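Local coordinates for protein photoreceptor-histidine kinase BphP (Stigmatella aurantiaca DW4/3-1, PDB 6BAF) that binds a bilin chromophore and, as a phytochrome photoreceptor of the histidine kinase type, probably turns light into a signal that controls myxobacterial development, at residues I210-Y215 with G252-M257; G155-I160 with T274-T279; F56-V61 with V83-G88. One frame throughout, in Å; residues are numbered along the deposited sequence.

Contact 1 of 3, residues I210-Y215 with G252-M257. With BLR (3-[5-[(Z)-(4-ethenyl-3-methyl-5-oxidanylidene-pyrrol-2-ylidene)methyl]-2-[[5-[(Z)-(3-ethenyl-4-methyl-5-oxidanylidene-pyrrol-2-ylidene)methyl]-3-(3-hydroxy-3-oxopropyl)-4-methyl-1H-pyrrol-2-yl]methyl]-4-methyl-1H-pyrrol-3-yl]propanoic acid), chain B.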
# COMPACT_ATOMS: atom_id res chain seq x y z
N ILE A 210 15.79 13.58 9.11
CA ILE A 210 16.62 14.04 10.22
C ILE A 210 15.69 14.22 11.41
O ILE A 210 15.09 15.29 11.56
CB ILE A 210 17.32 15.36 9.85
CG1 ILE A 210 18.04 15.20 8.52
CG2 ILE A 210 18.27 15.84 10.99
CD1 ILE A 210 18.41 16.53 7.87
N PRO A 211 15.50 13.21 12.26
CA PRO A 211 14.46 13.33 13.31
C PRO A 211 14.83 14.28 14.43
O PRO A 211 13.93 14.73 15.14
CB PRO A 211 14.31 11.89 13.83
CG PRO A 211 15.54 11.14 13.34
CD PRO A 211 16.04 11.85 12.13
N THR A 212 16.12 14.57 14.64
CA THR A 212 16.56 15.68 15.47
C THR A 212 17.86 16.24 14.90
O THR A 212 18.77 15.47 14.56
CB THR A 212 16.76 15.29 16.93
OG1 THR A 212 17.23 16.45 17.62
CG2 THR A 212 17.77 14.16 17.10
N ILE A 213 17.94 17.56 14.76
CA ILE A 213 19.19 18.13 14.28
C ILE A 213 20.28 18.17 15.34
O ILE A 213 21.41 18.48 15.00
CB ILE A 213 19.04 19.55 13.72
CG1 ILE A 213 18.84 20.54 14.88
CG2 ILE A 213 17.95 19.59 12.65
CD1 ILE A 213 18.86 22.01 14.43
N ASP A 214 19.98 17.82 16.60
CA ASP A 214 20.95 17.79 17.70
C ASP A 214 21.28 16.34 18.02
O ASP A 214 20.56 15.67 18.77
CB ASP A 214 20.41 18.48 18.95
CG ASP A 214 20.19 19.96 18.72
OD1 ASP A 214 21.09 20.61 18.11
OD2 ASP A 214 19.10 20.47 19.11
N TYR A 215 22.36 15.85 17.44
CA TYR A 215 22.75 14.48 17.69
C TYR A 215 24.26 14.43 17.63
O TYR A 215 24.91 15.24 16.97
CB TYR A 215 22.12 13.52 16.66
CG TYR A 215 22.58 13.71 15.21
CD1 TYR A 215 23.71 13.04 14.72
CD2 TYR A 215 21.87 14.53 14.34
CE1 TYR A 215 24.14 13.21 13.39
CE2 TYR A 215 22.28 14.70 13.01
CZ TYR A 215 23.42 14.03 12.56
OH TYR A 215 23.82 14.17 11.27
N GLY A 252 15.49 27.92 12.73
CA GLY A 252 14.63 27.52 13.83
C GLY A 252 13.95 26.17 13.70
O GLY A 252 12.89 25.97 14.30
N VAL A 253 14.54 25.22 12.96
CA VAL A 253 13.93 23.92 12.65
C VAL A 253 14.64 22.87 13.47
O VAL A 253 15.87 22.83 13.48
CB VAL A 253 14.02 23.62 11.15
CG1 VAL A 253 13.75 22.15 10.87
CG2 VAL A 253 13.04 24.50 10.39
N GLN A 254 13.89 22.01 14.17
CA GLN A 254 14.46 20.97 15.03
C GLN A 254 14.51 19.60 14.37
O GLN A 254 15.21 18.70 14.88
CB GLN A 254 13.65 20.86 16.33
CG GLN A 254 14.25 19.92 17.36
CD GLN A 254 15.61 20.39 17.85
OE1 GLN A 254 15.78 21.56 18.16
NE2 GLN A 254 16.58 19.48 17.90
N ALA A 255 13.79 19.39 13.27
CA ALA A 255 13.72 18.10 12.62
C ALA A 255 13.19 18.31 11.22
O ALA A 255 12.48 19.30 10.95
CB ALA A 255 12.85 17.10 13.42
N SER A 256 13.51 17.38 10.33
CA SER A 256 13.22 17.57 8.91
C SER A 256 12.99 16.23 8.24
O SER A 256 13.55 15.22 8.67
CB SER A 256 14.40 18.25 8.21
OG SER A 256 14.00 18.70 6.95
N MET A 257 12.24 16.23 7.15
CA MET A 257 12.14 15.07 6.27
C MET A 257 11.83 15.59 4.89
O MET A 257 11.01 16.51 4.76
CB MET A 257 11.04 14.09 6.75
CG MET A 257 10.84 12.86 5.84
SD MET A 257 9.46 11.72 6.35
CE MET A 257 8.05 12.67 5.75
CHA BLR B . 20.13 19.90 1.97
NA BLR B . 18.68 21.97 2.01
C1A BLR B . 18.82 20.64 2.01
C2A BLR B . 17.57 20.01 2.05
C3A BLR B . 16.64 20.99 2.05
C4A BLR B . 17.34 22.20 2.04
CMA BLR B . 15.10 20.74 2.05
CAA BLR B . 17.35 18.50 2.06
CBA BLR B . 17.50 17.88 3.47
CGA BLR B . 16.27 18.14 4.35
O1A BLR B . 15.16 17.69 3.92
O2A BLR B . 16.32 18.78 5.46
CHB BLR B . 16.83 23.63 2.01
NB BLR B . 14.90 23.47 3.63
C1B BLR B . 15.69 24.05 2.47
C2B BLR B . 14.92 25.23 1.99
C3B BLR B . 13.74 25.40 2.74
C4B BLR B . 13.66 24.34 3.78
CMB BLR B . 15.31 26.14 0.83
OB BLR B . 12.82 24.18 4.60
CAB BLR B . 12.73 26.52 2.44
CBB BLR B . 11.57 26.58 3.05
NC BLR B . 22.57 24.83 2.41
C1C BLR B . 22.70 26.34 2.44
C2C BLR B . 24.13 26.62 2.09
C3C BLR B . 24.85 25.43 1.84
C4C BLR B . 23.93 24.27 2.03
CMC BLR B . 24.67 28.03 2.00
OC BLR B . 21.87 27.14 2.69
CAC BLR B . 26.34 25.34 1.46
CBC BLR B . 26.85 26.02 0.42
CHD BLR B . 24.25 23.02 1.90
ND BLR B . 21.79 21.89 1.94
C1D BLR B . 23.27 21.87 1.92
C2D BLR B . 23.77 20.50 1.92
C3D BLR B . 22.60 19.63 1.92
C4D BLR B . 21.34 20.45 1.91
CMD BLR B . 25.25 20.10 1.91
CAD BLR B . 22.63 18.12 1.94
CBD BLR B . 22.43 17.65 3.37
CGD BLR B . 22.64 16.16 3.24
O1D BLR B . 21.84 15.48 2.50
O2D BLR B . 23.66 15.63 3.78
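Ile210 and Ser256 face each other as an antiparallel hydrogen-bonded pair: Ile210 N donates to Ser256 O at 2.8 Å and Ser256 N to Ile210 O at 2.9 Å. Their side chains leave on the same face of the sheet, where the bilin lies. Ser256 OG, swung opposite its own backbone N (chi1 -166°), donates to propionate oxygen O2A of the bilin at 2.8 Å, while Ile210 reaches the same oxygen with CD1 at 3.9 Å. Cys273 O on the next strand is a second hydrogen-bonding partner of Ser256 OG, so the single hydroxyl proton is probably shared between two acceptors, which are likely to limit its rotation; Leu245 of helix 242-251 packs on Ile210.

Ile210 ends the short outer strand 207-210 of the GAF domain sheet, which pairs here with strand 255-263 along the chromophore pocket. Just past it Pro211 rests on Gln15 and His17 of the N-terminal region, consistent with the knot that in bacteriophytochromes threads the N-terminal segment through a GAF loop.

Beyond the strand pair, Ile213 N reaches Gln254 O at 3.0 Å from above the carbonyl plane, and the isoleucine side chain lies against Leu248 and His249 of helix 242-251. A bend at chi2 (64°) brings the Gln254 amide to Thr212 and Asp214. Gln254 NE2 donates to Thr212 OG1 at 3.1 Å and more straightly to Asp214 OD2 at 3.0 Å, both partners lying close to the amide plane. OD2 is met from above its carboxylate plane. A second conformer was modelled for this glutamine, so the double grip may be only partly populated. Thr212 OG1 in turn accepts from Asp214 N at 3.2 Å, closing an ST turn that sets the aspartate beside the amide.

Contact 2 of 3, residues G155-I160 with T274-T279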
# COMPACT_ATOMS: atom_id res chain seq x y z
N GLY A 155 2.52 14.32 11.22
CA GLY A 155 2.50 15.26 12.33
C GLY A 155 3.51 16.39 12.25
O GLY A 155 3.70 17.10 13.24
N PHE A 156 4.17 16.58 11.12
CA PHE A 156 5.12 17.67 11.00
C PHE A 156 4.43 19.04 11.09
O PHE A 156 3.33 19.24 10.54
CB PHE A 156 5.89 17.54 9.68
CG PHE A 156 7.21 16.79 9.80
CD1 PHE A 156 8.31 17.39 10.43
CD2 PHE A 156 7.37 15.51 9.24
CE1 PHE A 156 9.58 16.72 10.50
CE2 PHE A 156 8.62 14.84 9.31
CZ PHE A 156 9.72 15.45 9.95
N ASP A 157 5.10 20.01 11.72
CA ASP A 157 4.59 21.38 11.77
C ASP A 157 4.38 21.99 10.41
O ASP A 157 3.49 22.83 10.25
CB ASP A 157 5.54 22.28 12.57
CG ASP A 157 5.52 21.97 14.03
OD1 ASP A 157 4.42 21.63 14.49
OD2 ASP A 157 6.57 22.02 14.72
N ARG A 158 5.21 21.64 9.42
CA ARG A 158 5.08 22.25 8.11
C ARG A 158 5.43 21.23 7.04
O ARG A 158 6.38 20.47 7.20
CB ARG A 158 6.00 23.50 8.00
CG ARG A 158 6.01 24.23 6.61
CD ARG A 158 6.71 25.69 6.71
NE ARG A 158 7.88 25.55 7.54
CZ ARG A 158 8.23 26.32 8.56
NH1 ARG A 158 9.32 25.98 9.22
NH2 ARG A 158 7.55 27.42 8.87
N ALA A 159 4.69 21.24 5.94
CA ALA A 159 5.02 20.43 4.78
C ALA A 159 4.82 21.32 3.57
O ALA A 159 3.77 21.94 3.44
CB ALA A 159 4.14 19.17 4.66
N ILE A 160 5.82 21.37 2.67
CA ILE A 160 5.72 22.18 1.48
C ILE A 160 6.03 21.33 0.27
O ILE A 160 6.64 20.26 0.38
CB ILE A 160 6.66 23.41 1.53
CG1 ILE A 160 8.14 22.95 1.58
CG2 ILE A 160 6.34 24.26 2.77
CD1 ILE A 160 9.19 24.07 1.18
N THR A 274 9.15 20.07 7.98
CA THR A 274 9.99 20.63 9.02
C THR A 274 9.19 20.73 10.30
O THR A 274 7.97 20.94 10.30
CB THR A 274 10.54 22.03 8.61
OG1 THR A 274 9.48 22.82 8.08
CG2 THR A 274 11.61 21.90 7.49
N GLN A 275 9.90 20.55 11.40
CA GLN A 275 9.35 20.64 12.74
C GLN A 275 9.99 21.84 13.41
O GLN A 275 11.22 21.92 13.45
CB GLN A 275 9.66 19.38 13.54
CG GLN A 275 8.90 19.28 14.84
CD GLN A 275 7.44 18.88 14.64
OE1 GLN A 275 6.90 18.89 13.52
NE2 GLN A 275 6.81 18.47 15.71
N VAL A 276 9.18 22.79 13.88
CA VAL A 276 9.75 23.89 14.65
C VAL A 276 9.80 23.51 16.13
O VAL A 276 10.70 23.94 16.84
CB VAL A 276 8.96 25.19 14.42
CG1 VAL A 276 8.76 25.42 12.93
CG2 VAL A 276 7.62 25.11 15.05
N SER A 277 8.88 22.63 16.55
CA SER A 277 8.67 22.11 17.90
C SER A 277 9.89 21.40 18.44
O SER A 277 10.87 22.03 18.82
CB SER A 277 7.50 21.09 17.92
OG SER A 277 6.28 21.62 17.39
N GLY A 278 9.79 20.09 18.53
CA GLY A 278 10.86 19.26 19.04
C GLY A 278 11.21 18.26 17.96
O GLY A 278 11.27 18.64 16.78
N THR A 279 11.36 16.98 18.32
CA THR A 279 11.82 15.96 17.41
C THR A 279 10.68 15.37 16.57
O THR A 279 9.50 15.60 16.83
CB THR A 279 12.49 14.83 18.17
OG1 THR A 279 11.50 14.18 18.97
CG2 THR A 279 13.60 15.37 19.03
O HOH W 1 8.80 22.44 5.64
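Asp157 reaches across to the end of strand 266-275 and the turn after it. Its CB lies 3.6 Å from Thr274 O. Further out the carboxylate is stacked on the Gln275 amide, the two planes only 6° apart, with Asp157 OD2 3.3 Å from Gln275 CD. OD1 has a long, weak ion pair with Arg180. Asp157 OD2 is gripped by three donors: Ser277 OG at 2.7 Å on the syn lone pair, Val276 N at 2.8 Å on the anti lone pair, and Ser277 N at 3.0 Å nearly along the C-O axis. Bent at chi2 (76°), Gln275 turns its OE1 back to accept from Asp157 N at 2.8 Å. With an alanine in place of Asp157, the two turn amides and the Ser277 hydroxyl would probably lose their shared acceptor, freeing the turn to shift.

Next along, Arg158 NE donates to Thr274 OG1 at 3.2 Å, and its NH2 is held by Asp182 O. Arg158 pairs with Thr274 through both backbone bonds, and Asp157 faces the same threonine: a classic beta bulge where strand 158-164 joins strand 266-275 in the central GAF sheet, with Thr274 beside the bilin.

Contact 3 of 3, residues F56-V61 with V83-G88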
# COMPACT_ATOMS: atom_id res chain seq x y z
N PHE A 56 24.24 -13.26 16.73
CA PHE A 56 23.48 -12.30 17.52
C PHE A 56 21.96 -12.41 17.30
O PHE A 56 21.20 -11.66 17.93
CB PHE A 56 23.93 -10.87 17.21
CG PHE A 56 25.42 -10.65 17.35
CD1 PHE A 56 25.98 -10.35 18.60
CD2 PHE A 56 26.26 -10.72 16.23
CE1 PHE A 56 27.35 -10.13 18.73
CE2 PHE A 56 27.65 -10.50 16.36
CZ PHE A 56 28.19 -10.21 17.61
N ILE A 57 21.51 -13.27 16.40
CA ILE A 57 20.11 -13.33 15.99
C ILE A 57 19.42 -14.46 16.76
O ILE A 57 19.93 -15.58 16.82
CB ILE A 57 19.99 -13.55 14.47
CG1 ILE A 57 20.82 -12.50 13.69
CG2 ILE A 57 18.51 -13.58 14.00
CD1 ILE A 57 20.51 -11.06 14.03
N GLU A 58 18.25 -14.16 17.33
CA GLU A 58 17.39 -15.19 17.89
C GLU A 58 17.24 -16.36 16.90
O GLU A 58 16.88 -16.13 15.74
CB GLU A 58 16.04 -14.57 18.23
CG GLU A 58 15.12 -15.38 19.15
CD GLU A 58 14.49 -16.58 18.46
OE1 GLU A 58 14.74 -17.72 18.91
OE2 GLU A 58 13.76 -16.38 17.46
N PRO A 59 17.49 -17.61 17.32
CA PRO A 59 17.67 -18.71 16.35
C PRO A 59 16.49 -18.99 15.43
O PRO A 59 16.71 -19.48 14.31
CB PRO A 59 17.97 -19.91 17.24
CG PRO A 59 18.67 -19.32 18.41
CD PRO A 59 17.94 -18.01 18.67
N SER A 60 15.25 -18.72 15.83
CA SER A 60 14.13 -19.02 14.93
C SER A 60 13.94 -17.96 13.84
O SER A 60 13.31 -18.25 12.82
CB SER A 60 12.84 -19.18 15.74
OG SER A 60 12.40 -17.94 16.25
N VAL A 61 14.43 -16.74 14.06
CA VAL A 61 14.47 -15.67 13.06
C VAL A 61 15.67 -15.78 12.13
O VAL A 61 15.67 -15.16 11.05
CB VAL A 61 14.43 -14.37 13.88
CG1 VAL A 61 14.84 -13.12 13.06
CG2 VAL A 61 13.05 -14.19 14.45
N VAL A 83 15.62 -9.80 15.09
CA VAL A 83 15.45 -9.96 16.53
C VAL A 83 16.83 -10.22 17.12
O VAL A 83 17.43 -11.26 16.88
CB VAL A 83 14.47 -11.10 16.86
CG1 VAL A 83 14.34 -11.27 18.37
CG2 VAL A 83 13.10 -10.83 16.18
N TRP A 84 17.33 -9.26 17.88
CA TRP A 84 18.67 -9.33 18.45
C TRP A 84 18.66 -9.93 19.84
O TRP A 84 18.25 -9.27 20.80
CB TRP A 84 19.30 -7.94 18.50
CG TRP A 84 20.24 -7.81 17.42
CD1 TRP A 84 19.94 -7.64 16.10
CD2 TRP A 84 21.64 -7.80 17.50
NE1 TRP A 84 21.08 -7.56 15.35
CE2 TRP A 84 22.14 -7.63 16.17
CE3 TRP A 84 22.52 -7.90 18.55
CZ2 TRP A 84 23.47 -7.57 15.87
CZ3 TRP A 84 23.85 -7.84 18.23
CH2 TRP A 84 24.31 -7.67 16.90
N ARG A 85 19.17 -11.16 19.97
CA ARG A 85 19.32 -11.83 21.26
C ARG A 85 20.70 -11.51 21.82
O ARG A 85 21.70 -12.03 21.33
CB ARG A 85 19.13 -13.34 21.12
CG ARG A 85 19.03 -14.09 22.46
CD ARG A 85 18.27 -15.38 22.28
NE ARG A 85 16.84 -15.10 22.39
CZ ARG A 85 15.87 -16.01 22.30
NH1 ARG A 85 16.17 -17.29 22.05
NH2 ARG A 85 14.60 -15.63 22.42
N VAL A 86 20.76 -10.68 22.84
CA VAL A 86 22.06 -10.28 23.36
C VAL A 86 22.35 -11.01 24.67
O VAL A 86 23.29 -11.83 24.72
CB VAL A 86 22.18 -8.75 23.50
CG1 VAL A 86 20.94 -8.14 24.20
CG2 VAL A 86 23.47 -8.39 24.20
N ASP A 87 21.57 -10.79 25.72
CA ASP A 87 21.97 -11.50 26.94
C ASP A 87 20.91 -12.10 27.90
O ASP A 87 21.16 -12.10 29.10
CB ASP A 87 22.87 -10.56 27.77
CG ASP A 87 24.14 -11.27 28.27
OD1 ASP A 87 25.15 -10.57 28.53
OD2 ASP A 87 24.13 -12.52 28.38
N GLY A 88 19.78 -12.62 27.44
CA GLY A 88 19.22 -12.49 26.10
C GLY A 88 17.82 -13.01 26.33
O GLY A 88 17.65 -14.22 26.22
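Phe56 and Trp84 lie side by side and point the same way, their rings inclined by only 18° but slid apart, with the phenyl and six-membered ring centroids 4.7 Å from each other. The rings therefore barely overlap; Phe56 CB lies over one face of the indole, toward its rim, but its approach is too close to be reliable, so a CH-pi contact there is doubtful. Ile57 comes obliquely to the same indole through CD1, 3.8 Å from Trp84 NE1. Leu48 of helix 45-48 and Asn43 touch both aromatic residues.

Glu58 and Arg85 meet on the other side of strand 80-85. The glutamate chain leaves with CG opposite the backbone N (chi1 -165°), which brings that methylene over the centre of the guanidinium, with Glu58 CG 3.3 Å from Arg85 CZ. Past CG the chain bends, and the carboxylate plane ends up 57° from the guanidinium. Val61 crosses Val83 at about a right angle, their CG2 methyls meeting at 3.8 Å. The backbones are bridged around Ile57 and Trp84: Glu58 N donates to Val83 O at 3.0 Å, and Arg85 N to Phe56 O at 2.9 Å. The bridge ties the start of helix 59-69 to an edge strand, 80-85, of the PAS domain sheet.

Glu58 OE1 sits 3.5 Å from Arg85 NH1 but off the plane in which the guanidinium hydrogens lie, so the salt bridge is electrostatic and not a directed bond. Arg85 directs NE instead to Asp90 in a salt bridge, while Glu58 serves as the N-cap, its carboxylate accepting weak bonds from Ser60 N and Val61 N. Trp84 NE1 is buried with no partner in the model, so the indole is probably held by packing.

Overall arrangement
Contacts 1 and 2 are neighbours in the GAF sheet, their centres 9 Å apart. They meet where strand 255-263 runs beside strand 266-275: Gln254 N lies 2.8 Å from Gln275 O, and Gln275 N 2.9 Å from Ala255 O, both probable hydrogen bonds. Through Ile210 and Ser256 in one and Ile160 and Thr274 in the other, both contribute to the bilin pocket. Along the chain, contact 2 brackets contact 1. Contact 3 closes earlier, in the PAS domain, with its centre 32 Å from that of contact 1 and 36 Å from that of contact 2; the nearest atoms remain about 19 and 23 Å away.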